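Local coordinates for putative acid phosphatase WZB (Escherichia coli, PDB 2WMY), which probably removes phosphate from tyrosine residues of proteins, as a member of the low molecular weight phosphotyrosine protein phosphatase family, at residues Phe8-Val13 against Gln81-Leu86; Leu85-Tyr90 against Gly105-Phe110. The protein carries 1 engineered substitution. One frame throughout, in Å; residues are numbered along the deposited sequence.

Contact 1: residues Phe8-Val13 against Gln81-Leu86; sequences FDSILV and QYDLLL
One face of the Tyr-82 ring receives Leu-12, whose CB sits 4.0 Å from the ring centroid in a CH-pi contact displaced toward the rim; at the ring's edge, in its plane, lies the backbone N of Ile-11. The Phe-8 ring presents its edge instead, with CD1 3.3 Å from Asp-83 O. These rings border the start of a parallel strand pair, 10-13 beside 84-86, in the central sheet of the phosphatase fold. Leu-12 is gripped through both backbone polar atoms: its N donates to Leu-84 O at 2.8 Å, and its O accepts from Leu-86 N. Because CG of Leu-12 stands anti to the backbone N (chi1 -174°), CD1 also reaches the Tyr-82 ring, near CE2. On the opposite side of the sheet from Leu-12 and Leu-85, Ile-11 CG2 meets Leu-86 CD1. The Tyr-82 hydroxyl is hydrogen-bonded to Asn-39 of strand 37-42, and Lys-37 makes a cation-pi contact with the ring. At the start of the strands, Asp-83 grips two consecutive backbone N-H groups of the 8-13 segment: its OD2 accepts from Asp-9 N through the anti lone pair and from Ser-10 N, each at 2.9 Å, the latter lying 43° out of the carboxylate plane.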
ATOM      1  N   PHE A   8      17.104   3.100  -0.573  1.00 54.82           N
ATOM      2  CA  PHE A   8      15.687   3.305  -0.261  1.00 54.09           C
ATOM      3  C   PHE A   8      15.362   2.924   1.182  1.00 46.47           C
ATOM      4  O   PHE A   8      15.094   1.761   1.484  1.00 47.02           O
ATOM      5  CB  PHE A   8      14.801   2.500  -1.212  1.00 52.02           C
ATOM      6  CG  PHE A   8      15.010   2.833  -2.654  1.00 54.81           C
ATOM      7  CD1 PHE A   8      14.413   3.950  -3.210  1.00 56.61           C
ATOM      8  CD2 PHE A   8      15.811   2.035  -3.452  1.00 55.02           C
ATOM      9  CE1 PHE A   8      14.607   4.262  -4.541  1.00 57.51           C
ATOM     10  CE2 PHE A   8      16.007   2.342  -4.779  1.00 53.73           C
ATOM     11  CZ  PHE A   8      15.405   3.458  -5.324  1.00 55.85           C
ATOM     12  N   ASP A   9      15.379   3.910   2.069  1.00 36.03           N
ATOM     13  CA  ASP A   9      15.217   3.635   3.489  1.00 43.49           C
ATOM     14  C   ASP A   9      13.800   3.940   3.959  1.00 41.69           C
ATOM     15  O   ASP A   9      13.364   3.442   4.994  1.00 47.70           O
ATOM     16  CB  ASP A   9      16.235   4.436   4.303  1.00 56.78           C
ATOM     17  CG  ASP A   9      16.530   3.807   5.654  1.00 67.56           C
ATOM     18  OD1 ASP A   9      15.963   2.735   5.957  1.00 69.93           O
ATOM     19  OD2 ASP A   9      17.335   4.385   6.413  1.00 71.89           O
ATOM     20  N   SER A  10      13.091   4.764   3.194  1.00 36.61           N
ATOM     21  CA  SER A  10      11.719   5.136   3.517  1.00 31.41           C
ATOM     22  C   SER A  10      10.768   4.652   2.427  1.00 28.56           C
ATOM     23  O   SER A  10      11.043   4.824   1.238  1.00 25.62           O
ATOM     24  CB  SER A  10      11.602   6.654   3.653  1.00 32.22           C
ATOM     25  OG  SER A  10      12.664   7.180   4.432  1.00 52.59           O
ATOM     26  N   ILE A  11       9.652   4.051   2.830  1.00 24.14           N
ATOM     27  CA  ILE A  11       8.653   3.580   1.870  1.00 22.58           C
ATOM     28  C   ILE A  11       7.242   4.099   2.174  1.00 24.75           C
ATOM     29  O   ILE A  11       6.741   3.961   3.299  1.00 24.48           O
ATOM     30  CB  ILE A  11       8.605   2.040   1.792  1.00 21.61           C
ATOM     31  CG1 ILE A  11       9.992   1.456   1.518  1.00 20.50           C
ATOM     32  CG2 ILE A  11       7.625   1.587   0.713  1.00 17.18           C
ATOM     33  CD1 ILE A  11       9.986  -0.063   1.470  1.00 20.69           C
ATOM     34  N   LEU A  12       6.610   4.700   1.169  1.00 20.20           N
ATOM     35  CA  LEU A  12       5.217   5.123   1.278  1.00 20.56           C
ATOM     36  C   LEU A  12       4.339   4.221   0.417  1.00 20.27           C
ATOM     37  O   LEU A  12       4.458   4.209  -0.811  1.00 21.56           O
ATOM     38  CB  LEU A  12       5.055   6.590   0.854  1.00 15.04           C
ATOM     39  CG  LEU A  12       3.662   7.210   1.065  1.00 26.23           C
ATOM     40  CD1 LEU A  12       3.274   7.259   2.549  1.00 23.42           C
ATOM     41  CD2 LEU A  12       3.586   8.600   0.454  1.00 20.21           C
ATOM     42  N   VAL A  13       3.463   3.457   1.064  1.00 19.35           N
ATOM     43  CA  VAL A  13       2.522   2.590   0.359  1.00 15.38           C
ATOM     44  C   VAL A  13       1.205   3.315   0.070  1.00 12.74           C
ATOM     45  O   VAL A  13       0.592   3.895   0.961  1.00 14.32           O
ATOM     46  CB  VAL A  13       2.244   1.305   1.164  1.00 16.76           C
ATOM     47  CG1 VAL A  13       1.349   0.359   0.369  1.00 13.53           C
ATOM     48  CG2 VAL A  13       3.559   0.619   1.525  1.00 10.77           C
ATOM     49  N   GLN A  81       8.948  12.923   2.199  1.00 38.10           N
ATOM     50  CA  GLN A  81       9.567  12.248   3.335  1.00 37.89           C
ATOM     51  C   GLN A  81       9.874  10.780   3.050  1.00 34.23           C
ATOM     52  O   GLN A  81      10.320  10.053   3.935  1.00 35.02           O
ATOM     53  CB  GLN A  81       8.662  12.337   4.562  1.00 38.96           C
ATOM     54  CG  GLN A  81       8.139  13.723   4.856  1.00 48.55           C
ATOM     55  CD  GLN A  81       6.931  13.686   5.767  1.00 58.88           C
ATOM     56  OE1 GLN A  81       6.641  12.663   6.395  1.00 58.52           O
ATOM     57  NE2 GLN A  81       6.211  14.800   5.839  1.00 65.36           N
ATOM     58  N   TYR A  82       9.626  10.337   1.824  1.00 26.20           N
ATOM     59  CA  TYR A  82       9.860   8.936   1.492  1.00 26.49           C
ATOM     60  C   TYR A  82      10.738   8.766   0.254  1.00 28.27           C
ATOM     61  O   TYR A  82      10.679   9.570  -0.683  1.00 25.57           O
ATOM     62  CB  TYR A  82       8.526   8.181   1.379  1.00 26.96           C
ATOM     63  CG  TYR A  82       7.771   8.179   2.695  1.00 23.89           C
ATOM     64  CD1 TYR A  82       7.888   7.120   3.588  1.00 25.01           C
ATOM     65  CD2 TYR A  82       6.982   9.263   3.065  1.00 21.80           C
ATOM     66  CE1 TYR A  82       7.212   7.130   4.806  1.00 25.49           C
ATOM     67  CE2 TYR A  82       6.313   9.286   4.277  1.00 21.62           C
ATOM     68  CZ  TYR A  82       6.427   8.215   5.142  1.00 28.51           C
ATOM     69  OH  TYR A  82       5.761   8.241   6.348  1.00 29.17           O
ATOM     70  N   ASP A  83      11.572   7.732   0.276  1.00 31.18           N
ATOM     71  CA  ASP A  83      12.525   7.482  -0.803  1.00 25.09           C
ATOM     72  C   ASP A  83      11.898   6.676  -1.929  1.00 23.59           C
ATOM     73  O   ASP A  83      12.432   6.630  -3.039  1.00 23.53           O
ATOM     74  CB  ASP A  83      13.746   6.735  -0.273  1.00 24.12           C
ATOM     75  CG  ASP A  83      14.395   7.438   0.902  1.00 31.29           C
ATOM     76  OD1 ASP A  83      14.489   8.686   0.882  1.00 34.41           O
ATOM     77  OD2 ASP A  83      14.814   6.737   1.846  1.00 37.87           O
ATOM     78  N   LEU A  84      10.766   6.045  -1.636  1.00 21.36           N
ATOM     79  CA  LEU A  84      10.108   5.160  -2.584  1.00 18.69           C
ATOM     80  C   LEU A  84       8.596   5.104  -2.333  1.00 27.34           C
ATOM     81  O   LEU A  84       8.148   4.885  -1.205  1.00 25.63           O
ATOM     82  CB  LEU A  84      10.709   3.753  -2.478  1.00 23.67           C
ATOM     83  CG  LEU A  84      10.064   2.649  -3.315  1.00 30.31           C
ATOM     84  CD1 LEU A  84      10.405   2.837  -4.793  1.00 31.10           C
ATOM     85  CD2 LEU A  84      10.523   1.289  -2.835  1.00 30.91           C
ATOM     86  N   LEU A  85       7.822   5.308  -3.398  1.00 22.17           N
ATOM     87  CA  LEU A  85       6.372   5.203  -3.347  1.00 18.43           C
ATOM     88  C   LEU A  85       5.941   3.940  -4.083  1.00 21.87           C
ATOM     89  O   LEU A  85       6.408   3.665  -5.191  1.00 32.57           O
ATOM     90  CB  LEU A  85       5.713   6.420  -4.015  1.00 13.99           C
ATOM     91  CG  LEU A  85       5.621   7.767  -3.289  1.00 20.09           C
ATOM     92  CD1 LEU A  85       6.954   8.206  -2.739  1.00 23.48           C
ATOM     93  CD2 LEU A  85       5.054   8.829  -4.230  1.00 18.57           C
ATOM     94  N   LEU A  86       5.042   3.182  -3.470  1.00 20.68           N
ATOM     95  CA  LEU A  86       4.496   1.992  -4.100  1.00 17.66           C
ATOM     96  C   LEU A  86       2.987   2.136  -4.210  1.00 21.12           C
ATOM     97  O   LEU A  86       2.292   2.218  -3.195  1.00 18.39           O
ATOM     98  CB  LEU A  86       4.880   0.738  -3.303  1.00 11.66           C
ATOM     99  CG  LEU A  86       6.380   0.416  -3.328  1.00 18.24           C
ATOM    100  CD1 LEU A  86       6.687  -0.829  -2.524  1.00 21.15           C
ATOM    101  CD2 LEU A  86       6.868   0.257  -4.769  1.00 13.68           C
TER

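Contact 2: residues Leu85-Tyr90 against Gly105-Phe110; sequences LLVMEY and GKTMLF
Met-88 and Phe-110 run side by side, pointing the same way, with the methyl CE of Met-88 over one face of the ring, 4.2 Å from its centroid. The sulfur makes an oblique Met-aromatic contact, SD lying 4.8 Å from the Phe-110 centroid. A bend at chi2 (-61°) turns the end of Met-88 back to the ring although its CB points away. Leu-86 CB approaches Phe-110 CD1 at 3.7 Å, the two side chains crossing at about a right angle. The Met-88 side chain also touches Val-13 and Cys-15. An alanine in place of Met-88 would remove both sulfur and methyl, and would probably leave a gap over this ring face and beside Val-13 and Cys-15. Farther along, Leu-109 CD1 lies over a face of the Tyr-90 ring, 3.5 Å from CE1. The backbones pair as parallel strands of a beta-alpha-beta unit, strand 84-87, helix 90-99 and strand 107-109. Their hydrogen bonds run from Leu-85 N to Lys-106 O, Met-108 N to Leu-85 O, Val-87 N to Met-108 O and Phe-110 N to Val-87 O, the last 2.7 Å long. Val-87 CG1 packs on Thr-107 CG2 at 3.7 Å, and both side chains touch Leu-93 of the connecting helix. Beyond strand 84-87, Glu-89 OE2 forms a salt bridge with Arg-21, a predicted active-site residue; at the start of strand 107-109, Thr-107 OG1 bonds to Ala-103 O.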
ATOM      1  N   LEU A  85       7.822   5.308  -3.398  1.00 22.17           N
ATOM      2  CA  LEU A  85       6.372   5.203  -3.347  1.00 18.43           C
ATOM      3  C   LEU A  85       5.941   3.940  -4.083  1.00 21.87           C
ATOM      4  O   LEU A  85       6.408   3.665  -5.191  1.00 32.57           O
ATOM      5  CB  LEU A  85       5.713   6.420  -4.015  1.00 13.99           C
ATOM      6  CG  LEU A  85       5.621   7.767  -3.289  1.00 20.09           C
ATOM      7  CD1 LEU A  85       6.954   8.206  -2.739  1.00 23.48           C
ATOM      8  CD2 LEU A  85       5.054   8.829  -4.230  1.00 18.57           C
ATOM      9  N   LEU A  86       5.042   3.182  -3.470  1.00 20.68           N
ATOM     10  CA  LEU A  86       4.496   1.992  -4.100  1.00 17.66           C
ATOM     11  C   LEU A  86       2.987   2.136  -4.210  1.00 21.12           C
ATOM     12  O   LEU A  86       2.292   2.218  -3.195  1.00 18.39           O
ATOM     13  CB  LEU A  86       4.880   0.738  -3.303  1.00 11.66           C
ATOM     14  CG  LEU A  86       6.380   0.416  -3.328  1.00 18.24           C
ATOM     15  CD1 LEU A  86       6.687  -0.829  -2.524  1.00 21.15           C
ATOM     16  CD2 LEU A  86       6.868   0.257  -4.769  1.00 13.68           C
ATOM     17  N   VAL A  87       2.484   2.183  -5.440  1.00 23.29           N
ATOM     18  CA  VAL A  87       1.058   2.402  -5.662  1.00 14.72           C
ATOM     19  C   VAL A  87       0.380   1.148  -6.197  1.00 19.16           C
ATOM     20  O   VAL A  87       1.019   0.302  -6.814  1.00 17.80           O
ATOM     21  CB  VAL A  87       0.769   3.590  -6.596  1.00 14.55           C
ATOM     22  CG1 VAL A  87       1.504   4.835  -6.129  1.00 21.15           C
ATOM     23  CG2 VAL A  87       1.140   3.249  -8.030  1.00 24.20           C
ATOM     24  N   MET A  88      -0.923   1.041  -5.949  1.00 15.68           N
ATOM     25  CA  MET A  88      -1.644  -0.193  -6.210  1.00 19.36           C
ATOM     26  C   MET A  88      -2.018  -0.330  -7.681  1.00 21.41           C
ATOM     27  O   MET A  88      -1.919  -1.411  -8.254  1.00 20.95           O
ATOM     28  CB  MET A  88      -2.886  -0.272  -5.315  1.00 18.43           C
ATOM     29  CG  MET A  88      -2.568  -0.297  -3.821  1.00 14.37           C
ATOM     30  SD  MET A  88      -1.580  -1.749  -3.400  1.00 16.41           S
ATOM     31  CE  MET A  88      -0.899  -1.266  -1.809  1.00 12.76           C
ATOM     32  N   GLU A  89      -2.418   0.779  -8.293  1.00 19.18           N
ATOM     33  CA  GLU A  89      -2.988   0.733  -9.632  1.00 20.54           C
ATOM     34  C   GLU A  89      -2.254   1.590 -10.656  1.00 19.28           C
ATOM     35  O   GLU A  89      -1.666   2.618 -10.321  1.00 20.91           O
ATOM     36  CB  GLU A  89      -4.457   1.157  -9.585  1.00 18.31           C
ATOM     37  CG  GLU A  89      -5.311   0.332  -8.646  1.00 21.77           C
ATOM     38  CD  GLU A  89      -6.760   0.757  -8.677  1.00 24.02           C
ATOM     39  OE1 GLU A  89      -7.234   1.095  -9.777  1.00 34.93           O
ATOM     40  OE2 GLU A  89      -7.423   0.750  -7.610  1.00 27.81           O
ATOM     41  N   TYR A  90      -2.305   1.156 -11.913  1.00 16.88           N
ATOM     42  CA  TYR A  90      -1.804   1.956 -13.014  1.00 22.70           C
ATOM     43  C   TYR A  90      -2.391   3.359 -12.943  1.00 30.55           C
ATOM     44  O   TYR A  90      -1.665   4.346 -13.039  1.00 32.23           O
ATOM     45  CB  TYR A  90      -2.133   1.298 -14.354  1.00 35.22           C
ATOM     46  CG  TYR A  90      -1.252   0.113 -14.680  1.00 48.99           C
ATOM     47  CD1 TYR A  90       0.073   0.291 -15.061  1.00 53.28           C
ATOM     48  CD2 TYR A  90      -1.744  -1.184 -14.607  1.00 59.54           C
ATOM     49  CE1 TYR A  90       0.885  -0.795 -15.356  1.00 54.68           C
ATOM     50  CE2 TYR A  90      -0.940  -2.275 -14.902  1.00 59.15           C
ATOM     51  CZ  TYR A  90       0.369  -2.075 -15.276  1.00 57.23           C
ATOM     52  OH  TYR A  90       1.160  -3.160 -15.566  1.00 60.95           O
ATOM     53  N   GLY A 105       9.303  10.009 -10.272  1.00 37.06           N
ATOM     54  CA  GLY A 105      10.558   9.340 -10.565  1.00 30.50           C
ATOM     55  C   GLY A 105      10.986   8.285  -9.558  1.00 32.89           C
ATOM     56  O   GLY A 105      11.949   7.545  -9.785  1.00 37.63           O
ATOM     57  N   LYS A 106      10.280   8.217  -8.438  1.00 28.05           N
ATOM     58  CA  LYS A 106      10.591   7.245  -7.399  1.00 32.19           C
ATOM     59  C   LYS A 106       9.333   6.455  -7.042  1.00 27.39           C
ATOM     60  O   LYS A 106       9.216   5.900  -5.958  1.00 23.44           O
ATOM     61  CB  LYS A 106      11.148   7.944  -6.159  1.00 32.55           C
ATOM     62  CG  LYS A 106      10.164   8.903  -5.511  1.00 36.87           C
ATOM     63  CD  LYS A 106      10.704   9.486  -4.209  1.00 32.02           C
ATOM     64  CE  LYS A 106       9.993  10.789  -3.886  1.00 32.25           C
ATOM     65  NZ  LYS A 106      10.352  11.349  -2.556  1.00 25.66           N
ATOM     66  N   THR A 107       8.391   6.418  -7.974  1.00 24.22           N
ATOM     67  CA  THR A 107       7.158   5.676  -7.791  1.00 21.22           C
ATOM     68  C   THR A 107       7.147   4.414  -8.654  1.00 22.73           C
ATOM     69  O   THR A 107       7.518   4.442  -9.827  1.00 15.76           O
ATOM     70  CB  THR A 107       5.935   6.539  -8.147  1.00 19.26           C
ATOM     71  OG1 THR A 107       5.938   7.725  -7.348  1.00 23.90           O
ATOM     72  CG2 THR A 107       4.643   5.774  -7.888  1.00 13.66           C
ATOM     73  N   MET A 108       6.729   3.305  -8.056  1.00 21.03           N
ATOM     74  CA  MET A 108       6.520   2.067  -8.797  1.00 21.33           C
ATOM     75  C   MET A 108       5.280   1.349  -8.270  1.00 19.01           C
ATOM     76  O   MET A 108       4.769   1.675  -7.197  1.00 16.66           O
ATOM     77  CB  MET A 108       7.754   1.167  -8.714  1.00 20.17           C
ATOM     78  CG  MET A 108       9.014   1.786  -9.363  1.00 25.76           C
ATOM     79  SD  MET A 108      10.506   0.827  -9.033  1.00 41.95           S
ATOM     80  CE  MET A 108      10.200  -0.651 -10.004  1.00 31.40           C
ATOM     81  N   LEU A 109       4.776   0.400  -9.045  1.00 19.99           N
ATOM     82  CA  LEU A 109       3.632  -0.388  -8.615  1.00 25.27           C
ATOM     83  C   LEU A 109       4.012  -1.300  -7.456  1.00 20.85           C
ATOM     84  O   LEU A 109       5.132  -1.799  -7.390  1.00 27.56           O
ATOM     85  CB  LEU A 109       3.094  -1.204  -9.780  1.00 20.35           C
ATOM     86  CG  LEU A 109       2.523  -0.291 -10.863  1.00 29.40           C
ATOM     87  CD1 LEU A 109       2.374  -1.029 -12.193  1.00 31.09           C
ATOM     88  CD2 LEU A 109       1.196   0.276 -10.391  1.00 25.30           C
ATOM     89  N   PHE A 110       3.074  -1.501  -6.538  1.00 22.15           N
ATOM     90  CA  PHE A 110       3.276  -2.424  -5.439  1.00 16.88           C
ATOM     91  C   PHE A 110       3.514  -3.838  -5.972  1.00 19.41           C
ATOM     92  O   PHE A 110       4.363  -4.565  -5.469  1.00 16.51           O
ATOM     93  CB  PHE A 110       2.074  -2.408  -4.497  1.00 24.17           C
ATOM     94  CG  PHE A 110       2.376  -2.972  -3.142  1.00 23.59           C
ATOM     95  CD1 PHE A 110       2.813  -2.148  -2.122  1.00 16.02           C
ATOM     96  CD2 PHE A 110       2.255  -4.329  -2.899  1.00 18.39           C
ATOM     97  CE1 PHE A 110       3.110  -2.658  -0.885  1.00 15.65           C
ATOM     98  CE2 PHE A 110       2.548  -4.847  -1.657  1.00 21.00           C
ATOM     99  CZ  PHE A 110       2.973  -4.014  -0.650  1.00 23.94           C
TER

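Overall arrangement
Contacts 1 and 2 lie on the two edges of strand 84-87, their centres about 10 Å apart, and share Leu-85 and Leu-86. Together they place three neighbouring strands of the parallel sheet in the order 10-15, 84-87, 107-109. At the starting ends, Lys-106 NZ of contact 2 reaches back to Tyr-82 O of contact 1, 2.6 Å away, probably as a hydrogen bond. At the far ends, Val-13 CG1 packs 3.5 Å from Met-88 CE. Here the sheet approaches the predicted catalytic site: the side chain of Cys-15, the probable nucleophile, is about 4 Å from that of Met-88 and about 7 Å from that of Val-13.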